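Local atomic coordinates of CocE/NonD family hydrolase (Staphylococcus aureus, PDB entry 3IB3), a protein that probably hydrolyses ester or amide bonds, as a member of the CocE/NonD hydrolase family with an alpha/beta-hydrolase domain related to the S15 X-Pro dipeptidyl-peptidases. Residues A[59-64]-A[115-120]; A[21-26]-A[37-42]; A[178-183]-A[255-260]; A[52-57]-A[124-129]. One frame throughout, in Å; residues are numbered along the deposited sequence. Where two conformers were deposited one is given.

Contact 1. Residues A[59-64]-A[115-120]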
# COMPACT_ATOMS: atom_id res chain seq x y z
N PHE A 59 -3.88 26.03 6.68
CA PHE A 59 -3.99 26.82 5.47
C PHE A 59 -5.45 27.09 5.23
O PHE A 59 -6.24 26.17 5.20
CB PHE A 59 -3.43 26.09 4.25
CG PHE A 59 -1.96 25.76 4.35
CD1 PHE A 59 -1.02 26.60 3.82
CD2 PHE A 59 -1.54 24.59 4.95
CE1 PHE A 59 0.33 26.29 3.90
CE2 PHE A 59 -0.18 24.27 5.03
CZ PHE A 59 0.74 25.12 4.50
N ARG A 60 -5.81 28.34 5.00
CA ARG A 60 -7.22 28.69 4.90
C ARG A 60 -7.49 29.89 4.00
O ARG A 60 -6.62 30.77 3.84
CB ARG A 60 -7.80 28.94 6.29
CG ARG A 60 -7.20 30.09 7.12
CD ARG A 60 -7.92 30.13 8.55
NE ARG A 60 -7.43 31.15 9.49
CZ ARG A 60 -7.65 32.47 9.39
NH1 ARG A 60 -8.36 33.00 8.38
NH2 ARG A 60 -7.14 33.30 10.30
N PRO A 61 -8.71 29.96 3.47
CA PRO A 61 -8.97 31.03 2.57
C PRO A 61 -8.89 32.35 3.32
O PRO A 61 -9.21 32.42 4.52
CB PRO A 61 -10.39 30.70 2.05
CG PRO A 61 -10.64 29.29 2.44
CD PRO A 61 -9.92 29.16 3.71
N ASN A 62 -8.42 33.39 2.65
CA ASN A 62 -8.33 34.69 3.30
C ASN A 62 -9.69 35.33 3.14
O ASN A 62 -9.85 36.35 2.45
CB ASN A 62 -7.20 35.51 2.70
CG ASN A 62 -7.11 36.90 3.25
OD1 ASN A 62 -7.35 37.16 4.45
ND2 ASN A 62 -6.75 37.83 2.38
N LYS A 63 -10.67 34.71 3.77
CA LYS A 63 -12.01 35.25 3.81
C LYS A 63 -12.88 34.67 4.92
O LYS A 63 -12.55 33.69 5.62
CB LYS A 63 -12.69 35.11 2.45
CG LYS A 63 -12.92 33.74 2.02
CD LYS A 63 -13.28 33.69 0.56
CE LYS A 63 -13.74 32.31 0.18
NZ LYS A 63 -14.39 32.28 -1.18
N ASP A 64 -14.00 35.35 5.10
CA ASP A 64 -14.99 35.05 6.13
C ASP A 64 -15.71 33.75 5.76
O ASP A 64 -15.85 33.40 4.58
CB ASP A 64 -15.97 36.22 6.22
CG ASP A 64 -16.25 36.82 4.86
OD1 ASP A 64 -15.44 36.54 3.94
OD2 ASP A 64 -17.28 37.52 4.69
N PRO A 115 -8.00 26.99 -2.62
CA PRO A 115 -8.77 27.87 -3.54
C PRO A 115 -10.13 27.33 -3.94
O PRO A 115 -10.92 28.02 -4.56
CB PRO A 115 -7.87 27.99 -4.77
CG PRO A 115 -6.53 27.55 -4.28
CD PRO A 115 -6.76 26.52 -3.24
N ASN A 116 -10.40 26.07 -3.62
CA ASN A 116 -11.71 25.49 -3.83
C ASN A 116 -12.58 25.58 -2.58
O ASN A 116 -13.52 24.82 -2.43
CB ASN A 116 -11.56 24.06 -4.34
CG ASN A 116 -11.29 24.00 -5.81
OD1 ASN A 116 -12.13 24.36 -6.60
ND2 ASN A 116 -10.11 23.55 -6.20
N ASP A 117 -12.24 26.52 -1.70
CA ASP A 117 -12.90 26.78 -0.42
C ASP A 117 -12.91 25.66 0.62
O ASP A 117 -13.95 25.36 1.21
CB ASP A 117 -14.30 27.31 -0.65
CG ASP A 117 -14.30 28.72 -1.16
OD1 ASP A 117 -13.30 29.41 -0.98
OD2 ASP A 117 -15.33 29.14 -1.71
N TYR A 118 -11.75 25.05 0.81
CA TYR A 118 -11.47 24.12 1.89
C TYR A 118 -10.38 24.73 2.77
O TYR A 118 -9.54 25.48 2.30
CB TYR A 118 -10.94 22.80 1.38
CG TYR A 118 -11.96 21.92 0.69
CD1 TYR A 118 -12.62 20.91 1.38
CD2 TYR A 118 -12.24 22.11 -0.65
CE1 TYR A 118 -13.55 20.12 0.76
CE2 TYR A 118 -13.19 21.32 -1.29
CZ TYR A 118 -13.83 20.36 -0.59
OH TYR A 118 -14.75 19.61 -1.23
N VAL A 119 -10.41 24.40 4.06
CA VAL A 119 -9.24 24.54 4.91
C VAL A 119 -8.38 23.24 4.80
O VAL A 119 -8.92 22.14 4.66
CB VAL A 119 -9.64 24.75 6.36
CG1 VAL A 119 -8.42 24.52 7.29
CG2 VAL A 119 -10.33 26.12 6.54
N VAL A 120 -7.06 23.40 4.83
CA VAL A 120 -6.14 22.25 4.89
C VAL A 120 -5.38 22.30 6.24
O VAL A 120 -4.84 23.31 6.62
CB VAL A 120 -5.18 22.20 3.65
CG1 VAL A 120 -4.02 21.19 3.83
CG2 VAL A 120 -5.95 21.84 2.41

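Contact 2. Residues A[21-26]-A[37-42]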
# COMPACT_ATOMS: atom_id res chain seq x y z
N ALA A 21 6.58 31.39 12.58
CA ALA A 21 5.54 31.06 13.56
C ALA A 21 4.39 32.07 13.52
O ALA A 21 4.62 33.26 13.38
CB ALA A 21 6.12 30.97 14.97
N GLY A 22 3.16 31.59 13.62
CA GLY A 22 2.01 32.49 13.69
C GLY A 22 1.33 32.71 12.35
O GLY A 22 1.32 31.84 11.49
N ILE A 23 0.75 33.88 12.19
CA ILE A 23 -0.05 34.16 11.01
C ILE A 23 0.81 34.60 9.87
O ILE A 23 1.55 35.55 9.98
CB ILE A 23 -1.13 35.19 11.25
CG1 ILE A 23 -2.21 34.57 12.11
CG2 ILE A 23 -1.80 35.56 9.95
CD1 ILE A 23 -2.98 33.54 11.33
N ASN A 24 0.71 33.88 8.77
CA ASN A 24 1.31 34.34 7.56
C ASN A 24 0.21 34.55 6.52
O ASN A 24 -0.79 33.83 6.50
CB ASN A 24 2.38 33.37 7.04
CG ASN A 24 3.47 33.06 8.07
OD1 ASN A 24 4.60 33.56 7.95
ND2 ASN A 24 3.16 32.22 9.08
N HIS A 25 0.40 35.57 5.70
CA HIS A 25 -0.31 35.73 4.45
C HIS A 25 0.67 35.36 3.39
O HIS A 25 1.73 35.97 3.28
CB HIS A 25 -0.70 37.18 4.24
CG HIS A 25 -2.02 37.54 4.84
ND1 HIS A 25 -2.12 38.25 6.02
CD2 HIS A 25 -3.29 37.29 4.43
CE1 HIS A 25 -3.40 38.43 6.30
NE2 HIS A 25 -4.13 37.85 5.36
N ILE A 26 0.34 34.36 2.61
CA ILE A 26 1.29 33.80 1.68
C ILE A 26 0.65 33.75 0.32
O ILE A 26 -0.57 33.66 0.20
CB ILE A 26 1.77 32.37 2.12
CG1 ILE A 26 0.66 31.32 1.92
CG2 ILE A 26 2.28 32.40 3.54
CD1 ILE A 26 1.07 29.94 2.29
N GLU A 37 -3.40 33.54 -3.12
CA GLU A 37 -3.25 34.04 -1.78
C GLU A 37 -4.07 33.24 -0.79
O GLU A 37 -5.13 32.72 -1.11
CB GLU A 37 -3.69 35.48 -1.72
CG GLU A 37 -2.96 36.38 -2.66
CD GLU A 37 -3.32 37.80 -2.36
OE1 GLU A 37 -4.50 38.17 -2.58
OE2 GLU A 37 -2.45 38.54 -1.83
N MSE A 38 -3.57 33.17 0.44
CA MSE A 38 -4.25 32.48 1.54
C MSE A 38 -3.50 32.77 2.83
O MSE A 38 -2.40 33.37 2.82
CB MSE A 38 -4.31 30.97 1.32
CG MSE A 38 -2.97 30.31 1.12
SE MSE A 38 -3.29 28.45 0.59
CE MSE A 38 -3.96 28.89 -1.23
N ILE A 39 -4.07 32.31 3.94
CA ILE A 39 -3.49 32.52 5.21
C ILE A 39 -2.93 31.20 5.65
O ILE A 39 -3.55 30.15 5.43
CB ILE A 39 -4.53 33.05 6.25
CG1 ILE A 39 -5.30 34.23 5.70
CG2 ILE A 39 -3.85 33.51 7.53
CD1 ILE A 39 -6.19 34.95 6.73
N MSE A 40 -1.71 31.24 6.20
CA MSE A 40 -1.09 30.04 6.79
C MSE A 40 -0.76 30.33 8.23
O MSE A 40 0.02 31.24 8.53
CB MSE A 40 0.20 29.61 6.06
CG MSE A 40 0.88 28.31 6.63
SE MSE A 40 2.77 28.24 6.12
CE MSE A 40 3.35 26.41 6.51
N GLU A 41 -1.37 29.56 9.12
CA GLU A 41 -0.99 29.60 10.53
C GLU A 41 0.05 28.50 10.73
O GLU A 41 -0.25 27.32 10.60
CB GLU A 41 -2.18 29.36 11.45
CG GLU A 41 -1.88 29.66 12.95
CD GLU A 41 -2.98 29.16 13.89
OE1 GLU A 41 -2.66 28.64 14.96
OE2 GLU A 41 -4.18 29.30 13.55
N LYS A 42 1.27 28.93 11.03
CA LYS A 42 2.40 28.05 11.17
C LYS A 42 2.70 27.87 12.65
O LYS A 42 2.86 28.85 13.37
CB LYS A 42 3.62 28.64 10.47
CG LYS A 42 4.83 27.72 10.58
CD LYS A 42 6.09 28.34 10.05
CE LYS A 42 7.27 27.39 10.28
NZ LYS A 42 8.39 27.65 9.31

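Contact 3. Residues A[178-183]-A[255-260]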
# COMPACT_ATOMS: atom_id res chain seq x y z
N VAL A 178 -7.18 5.86 12.53
CA VAL A 178 -8.04 6.80 13.25
C VAL A 178 -9.52 6.62 12.92
O VAL A 178 -10.34 6.88 13.74
CB VAL A 178 -7.55 8.25 13.03
CG1 VAL A 178 -7.91 8.80 11.61
CG2 VAL A 178 -8.14 9.14 14.11
N ALA A 179 -9.85 6.21 11.70
CA ALA A 179 -11.22 5.82 11.31
C ALA A 179 -11.76 4.63 12.12
O ALA A 179 -12.98 4.51 12.33
CB ALA A 179 -11.23 5.43 9.85
N SER A 180 -10.88 3.73 12.50
CA SER A 180 -11.24 2.62 13.39
C SER A 180 -11.75 3.10 14.80
O SER A 180 -12.37 2.32 15.54
CB SER A 180 -10.05 1.67 13.54
OG SER A 180 -9.23 2.00 14.65
N LEU A 181 -11.44 4.34 15.16
CA LEU A 181 -11.90 4.93 16.44
C LEU A 181 -13.24 5.67 16.29
O LEU A 181 -13.82 6.14 17.25
CB LEU A 181 -10.85 5.92 16.94
CG LEU A 181 -9.45 5.38 17.02
CD1 LEU A 181 -8.53 6.49 17.42
CD2 LEU A 181 -9.41 4.23 18.03
N ASN A 182 -13.71 5.78 15.04
CA ASN A 182 -14.93 6.48 14.67
C ASN A 182 -15.10 7.91 15.20
O ASN A 182 -16.10 8.24 15.83
CB ASN A 182 -16.12 5.62 15.03
CG ASN A 182 -16.17 4.37 14.16
OD1 ASN A 182 -16.44 4.45 12.94
ND2 ASN A 182 -15.88 3.21 14.78
N PRO A 183 -14.14 8.79 14.90
CA PRO A 183 -14.27 10.19 15.38
C PRO A 183 -15.57 10.88 14.88
O PRO A 183 -15.88 10.83 13.68
CB PRO A 183 -13.06 10.88 14.79
CG PRO A 183 -12.25 9.78 14.07
CD PRO A 183 -13.13 8.66 13.82
N LEU A 255 -10.31 -3.14 11.11
CA LEU A 255 -10.91 -2.46 9.95
C LEU A 255 -12.44 -2.46 9.91
O LEU A 255 -13.09 -1.53 9.37
CB LEU A 255 -10.42 -3.09 8.68
CG LEU A 255 -8.93 -3.16 8.43
CD1 LEU A 255 -8.68 -4.03 7.23
CD2 LEU A 255 -8.40 -1.75 8.27
N SER A 256 -13.03 -3.52 10.43
CA SER A 256 -14.45 -3.69 10.36
C SER A 256 -15.19 -2.70 11.31
O SER A 256 -16.40 -2.62 11.26
CB SER A 256 -14.78 -5.14 10.67
OG SER A 256 -14.60 -5.39 12.05
N GLN A 257 -14.46 -1.96 12.14
CA GLN A 257 -15.05 -0.84 12.91
C GLN A 257 -15.22 0.41 12.04
O GLN A 257 -15.96 1.31 12.40
CB GLN A 257 -14.18 -0.50 14.11
CG GLN A 257 -14.01 -1.69 15.07
CD GLN A 257 -12.99 -1.50 16.18
OE1 GLN A 257 -12.85 -2.38 17.03
NE2 GLN A 257 -12.27 -0.36 16.21
N ILE A 258 -14.51 0.48 10.91
CA ILE A 258 -14.67 1.63 10.05
C ILE A 258 -16.10 1.68 9.48
O ILE A 258 -16.63 0.72 8.92
CB ILE A 258 -13.60 1.77 8.97
CG1 ILE A 258 -12.23 1.94 9.64
CG2 ILE A 258 -13.86 3.04 8.05
CD1 ILE A 258 -11.03 1.56 8.76
N LYS A 259 -16.72 2.84 9.72
CA LYS A 259 -18.03 3.16 9.23
C LYS A 259 -18.02 4.39 8.32
O LYS A 259 -19.01 4.64 7.64
CB LYS A 259 -18.97 3.36 10.44
CG LYS A 259 -19.18 2.07 11.25
CD LYS A 259 -20.25 2.17 12.35
CE LYS A 259 -19.69 2.31 13.79
NZ LYS A 259 -18.41 1.56 14.07
N THR A 260 -16.93 5.15 8.30
CA THR A 260 -16.85 6.47 7.62
C THR A 260 -16.98 6.31 6.11
O THR A 260 -16.51 5.32 5.58
CB THR A 260 -15.45 7.07 7.84
OG1 THR A 260 -15.21 7.19 9.23
CG2 THR A 260 -15.26 8.46 7.14
O HOH W 1 -15.10 5.06 10.98
O HOH W 2 -16.06 8.45 11.92

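Contact 4. Residues A[52-57]-A[124-129]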
# COMPACT_ATOMS: atom_id res chain seq x y z
N GLU A 52 0.49 16.58 26.21
CA GLU A 52 1.39 16.65 25.05
C GLU A 52 0.82 17.62 24.01
O GLU A 52 -0.41 17.64 23.76
CB GLU A 52 1.56 15.23 24.49
CG GLU A 52 2.59 15.00 23.40
CD GLU A 52 3.98 15.39 23.81
OE1 GLU A 52 4.20 15.59 25.03
OE2 GLU A 52 4.87 15.47 22.91
N LYS A 53 1.67 18.50 23.50
CA LYS A 53 1.27 19.40 22.42
C LYS A 53 1.75 18.86 21.08
O LYS A 53 2.94 18.54 20.91
CB LYS A 53 1.77 20.85 22.67
CG LYS A 53 1.12 21.49 23.88
CD LYS A 53 1.12 23.03 23.84
CE LYS A 53 2.54 23.63 23.79
NZ LYS A 53 2.50 25.09 24.07
N LEU A 54 0.81 18.71 20.16
CA LEU A 54 1.13 18.40 18.80
C LEU A 54 1.09 19.72 18.02
O LEU A 54 0.25 20.59 18.29
CB LEU A 54 0.14 17.38 18.21
CG LEU A 54 0.46 15.91 18.34
CD1 LEU A 54 0.85 15.52 19.71
CD2 LEU A 54 -0.72 15.03 17.78
N TYR A 55 2.02 19.85 17.06
CA TYR A 55 2.15 21.05 16.27
C TYR A 55 1.57 20.84 14.90
O TYR A 55 1.75 19.76 14.29
CB TYR A 55 3.63 21.51 16.16
CG TYR A 55 4.15 21.93 17.49
CD1 TYR A 55 4.18 23.26 17.86
CD2 TYR A 55 4.55 21.00 18.42
CE1 TYR A 55 4.63 23.65 19.09
CE2 TYR A 55 4.98 21.38 19.66
CZ TYR A 55 5.02 22.71 19.99
OH TYR A 55 5.46 23.09 21.23
N ILE A 56 0.92 21.90 14.41
CA ILE A 56 0.22 21.87 13.13
C ILE A 56 0.43 23.13 12.26
O ILE A 56 0.90 24.15 12.74
CB ILE A 56 -1.31 21.61 13.35
CG1 ILE A 56 -1.96 22.69 14.19
CG2 ILE A 56 -1.49 20.27 14.02
CD1 ILE A 56 -3.52 22.56 14.29
N ASN A 57 0.16 22.98 10.96
CA ASN A 57 -0.01 24.12 10.06
C ASN A 57 -1.49 24.19 9.59
O ASN A 57 -2.13 23.16 9.40
CB ASN A 57 0.94 24.04 8.88
CG ASN A 57 2.43 24.16 9.28
OD1 ASN A 57 2.77 24.64 10.34
ND2 ASN A 57 3.30 23.70 8.40
N ALA A 124 1.60 17.46 12.49
CA ALA A 124 2.82 16.75 12.86
C ALA A 124 2.48 15.92 14.08
O ALA A 124 2.21 16.48 15.15
CB ALA A 124 3.94 17.69 13.16
N LEU A 125 2.45 14.60 13.92
CA LEU A 125 1.99 13.71 15.02
C LEU A 125 3.02 13.59 16.13
O LEU A 125 4.12 14.18 16.08
CB LEU A 125 1.57 12.34 14.48
CG LEU A 125 0.21 12.29 13.80
CD1 LEU A 125 0.09 11.16 12.87
CD2 LEU A 125 -0.94 12.29 14.83
N ARG A 126 2.65 12.88 17.18
CA ARG A 126 3.42 12.89 18.40
C ARG A 126 4.82 12.31 18.16
O ARG A 126 4.99 11.21 17.55
CB ARG A 126 2.72 12.07 19.48
CG ARG A 126 3.43 12.11 20.81
CD ARG A 126 2.88 11.06 21.80
NE ARG A 126 1.51 11.34 22.21
CZ ARG A 126 1.11 11.72 23.42
NH1 ARG A 126 1.97 11.89 24.40
NH2 ARG A 126 -0.19 11.90 23.66
N GLY A 127 5.81 13.05 18.66
CA GLY A 127 7.21 12.70 18.48
C GLY A 127 7.82 13.33 17.24
O GLY A 127 8.99 13.14 16.99
N SER A 128 7.04 14.06 16.47
CA SER A 128 7.59 14.81 15.33
C SER A 128 7.52 16.32 15.52
O SER A 128 6.82 16.83 16.39
CB SER A 128 6.91 14.42 14.02
OG SER A 128 5.55 14.72 14.05
N ASP A 129 8.26 17.02 14.66
CA ASP A 129 8.43 18.47 14.75
C ASP A 129 8.83 18.78 16.20
O ASP A 129 9.75 18.16 16.71
CB ASP A 129 7.13 19.17 14.28
CG ASP A 129 7.34 20.64 13.93
OD1 ASP A 129 7.92 20.90 12.86
OD2 ASP A 129 6.93 21.55 14.73
O HOH W 3 3.78 17.35 16.92

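Contact 1. Residues A[59-64]-A[115-120]
Phe59 and Val120 form an antiparallel hydrogen-bonded pair, and both halves of the ring they close are short: Phe59 N to Val120 O is 2.9 Å and Val120 N to Phe59 O is 2.9 Å. The first is almost straight, with 179° at its hydrogen. Phe59 O also receives a CA-H...O contact from Val119 CA at 3.4 Å, and the phenyl ring turns its edge, in plane, to Val120 O.

Apolar contacts continue on the side chains. Phe59 CB meets Val120 CB at 4.3 Å. With CG1 of Val119 anti to the backbone N (chi1 165°) and lying by Phe59 O, CG2 is the methyl that meets Arg60 CB, at 3.8 Å, and the CD of Pro61, whose ring crosses the valine at about a right angle.

Charge enters beyond the strand pair, where the extended chain of Lys63 brings NZ to the carboxylate of Asp117 in a salt bridge, 3.1 Å from OD1; its hydrogen bonds to both oxygens are weak. Tyr118, whose side chain starts away from 59-64, carries its OH to Asp317. The chemistry implies a buried join fixed by directional backbone bonds and side-chain packing, with a looser electrostatic link where one segment runs out of the sheet and the other runs into it.

Contact 2. Residues A[21-26]-A[37-42]
Asn24 and Met40 hold the middle of this antiparallel pairing, with Asn24 N to Met40 O at 2.7 Å and Met40 N to Asn24 O at 2.8 Å. Equivalent two-bond rings join Gly22 with Lys42 and Ile26 with Met38. Gly22 has positive phi (96°), at backbone angles that call for glycine. Ile23 with Glu41 and His25 with Ile39 are the intervening non-hydrogen-bonded pairs. The strand directions differ by 155°, close to antiparallel.

On the face bearing Ile23, His25 and Ile39, the two branches of Ile39 serve different partners. Ile39 CG2 approaches Ile23 CG2 at 3.8 Å, whereas its CG1 and CD1 lie alongside the imidazole, CD1 reaching His25 NE2 at 3.8 Å. These histidine and isoleucine side chains point the same way. On the other face, CG1 of Ile26 sits between its backbone N and carbonyl carbon (chi1 72°), touching Met38 CG at 3.9 Å, and CD1 continues to Met40 CB. Both methionines are selenomethionines.

Asn24 ND2 adds a weak bond to Met40 O at 3.3 Å, making a second donor on that carbonyl; ND2 has its stronger partner in Lys20 O. Lys42, extended throughout, carries NZ to Val19 O. Further out, His25 NE2 has a weak bond to Asn62 OD1, and Ile39 and Glu41 make backbone bonds to Arg60 and Ile58 on the next strand. Alternating hydrogen-bonded and non-hydrogen-bonded pairs are characteristic of an antiparallel ladder, here the beta hairpin of strands 22-30 and 36-47 at one edge of the large mixed sheet.

Contact 3. Residues A[178-183]-A[255-260]
Asn182 reaches across to the backbone of Gln257 with CG anti to its own carbonyl carbon, chi1 -67°. Its ND2 donates to Gln257 O at 3.0 Å; the acceptor is in the amide plane, but the donor stands above the carbonyl plane by 42°. Lys259 NZ also grips this oxygen, at 3.0 Å, its chain bent at chi3 and chi4 to bring the ammonium back. The lysine and asparagine side chains cross at about a right angle. Gln257 instead runs extended beyond CG, with chi2 171°, and NE2 donates to Ser180 O at 2.8 Å.

The receiving backbone is a type I beta turn, Ala179 to Asn182, at the C-terminal end of helix 170-179; Asn182 leaves helical angles with positive phi. Opposite it is the connection from helix 246-249 to strand 262-267 of the alpha/beta-hydrolase sheet.

Ile258 turns CG1 to Ala179 CB at 3.6 Å, and Met189 of strand 186-192 touches both side chains. One water donates to Ala179 O and, at 2.5 Å, to Asn182 OD1, while accepting from Lys259 N and Thr260 OG1. A second water bridges Thr260 OG1 and Pro183 O by donating to both.

Contact 4. Residues A[52-57]-A[124-129]
Glu52 lays its aliphatic part over one face of the Arg126 guanidinium, with CG 3.3 Å from NH1 and offset toward the rim. The carboxylate and guanidinium planes are 20° apart, yet the charged ends form no salt bridge: Glu52 OE1 is 4.4 Å from Arg126 NH1 and well out of the guanidinium plane, so no N-H points at it. A bend at chi2 (58°) turns the glutamate chain, and its OE2 is hydrogen-bonded to Ser131 OG instead. Arg126, bent at chi3, has its salt bridges with Asp145 and Asp50.

Leu54 crosses Arg126 at about a right angle. Its CD1 touches Arg126 CB at 3.9 Å, while the other methyl, CD2, meets CD2 of Leu125 at 4.0 Å in an oblique approach. The planes of the Tyr55 ring and Asp129 carboxylate are 49° apart, the two side chains crossing at about a right angle, with Asp129 OD2 nearest Tyr55 CB at 3.6 Å.

In the backbone, Ala124 N donates to Tyr55 O at 2.9 Å. A water accepts from Tyr55 N and is 2.5 Å from Ala124 O, bridging the backbones beside that direct bond. Leu125 to Ser128 form a type II beta turn; Ser128 OG and N both donate to Leu125 O from the same face of its plane.

The contact lies where strand 119-124 passes into the loop before helix 140-153. That helix meets Leu54, Leu125 and Arg126 through Asp145, Glu142 and Arg141, while strand 36-47 flanks strand 53-60 through backbone bonds from Leu54 and Ile56.

How the contacts relate
Contacts 1, 2 and 4 all belong to one end of the large mixed sheet, in neighbouring strands 22-30, 36-47, 53-60 and 119-124. Contacts 1 and 4 both use strand 53-60 and the strand 119-124 region, their centres 22 Å apart. Arg60 N lies 2.9 Å from Ile39 O, a probable hydrogen bond linking contacts 1 and 2; Met40 and Lys42 of contact 2 pack on Asn57 of contact 4. Contact 1 is mostly buried, whereas contacts 2, 3 and 4 are partly buried. Repeated backbone pairing dominates contact 2, but contact 4 relies more on side chains and water where a strand becomes loop. Contact 3, separate from the others, joins the end of helix 170-179 to the loop before strand 262-267, chiefly through side-chain amides and water.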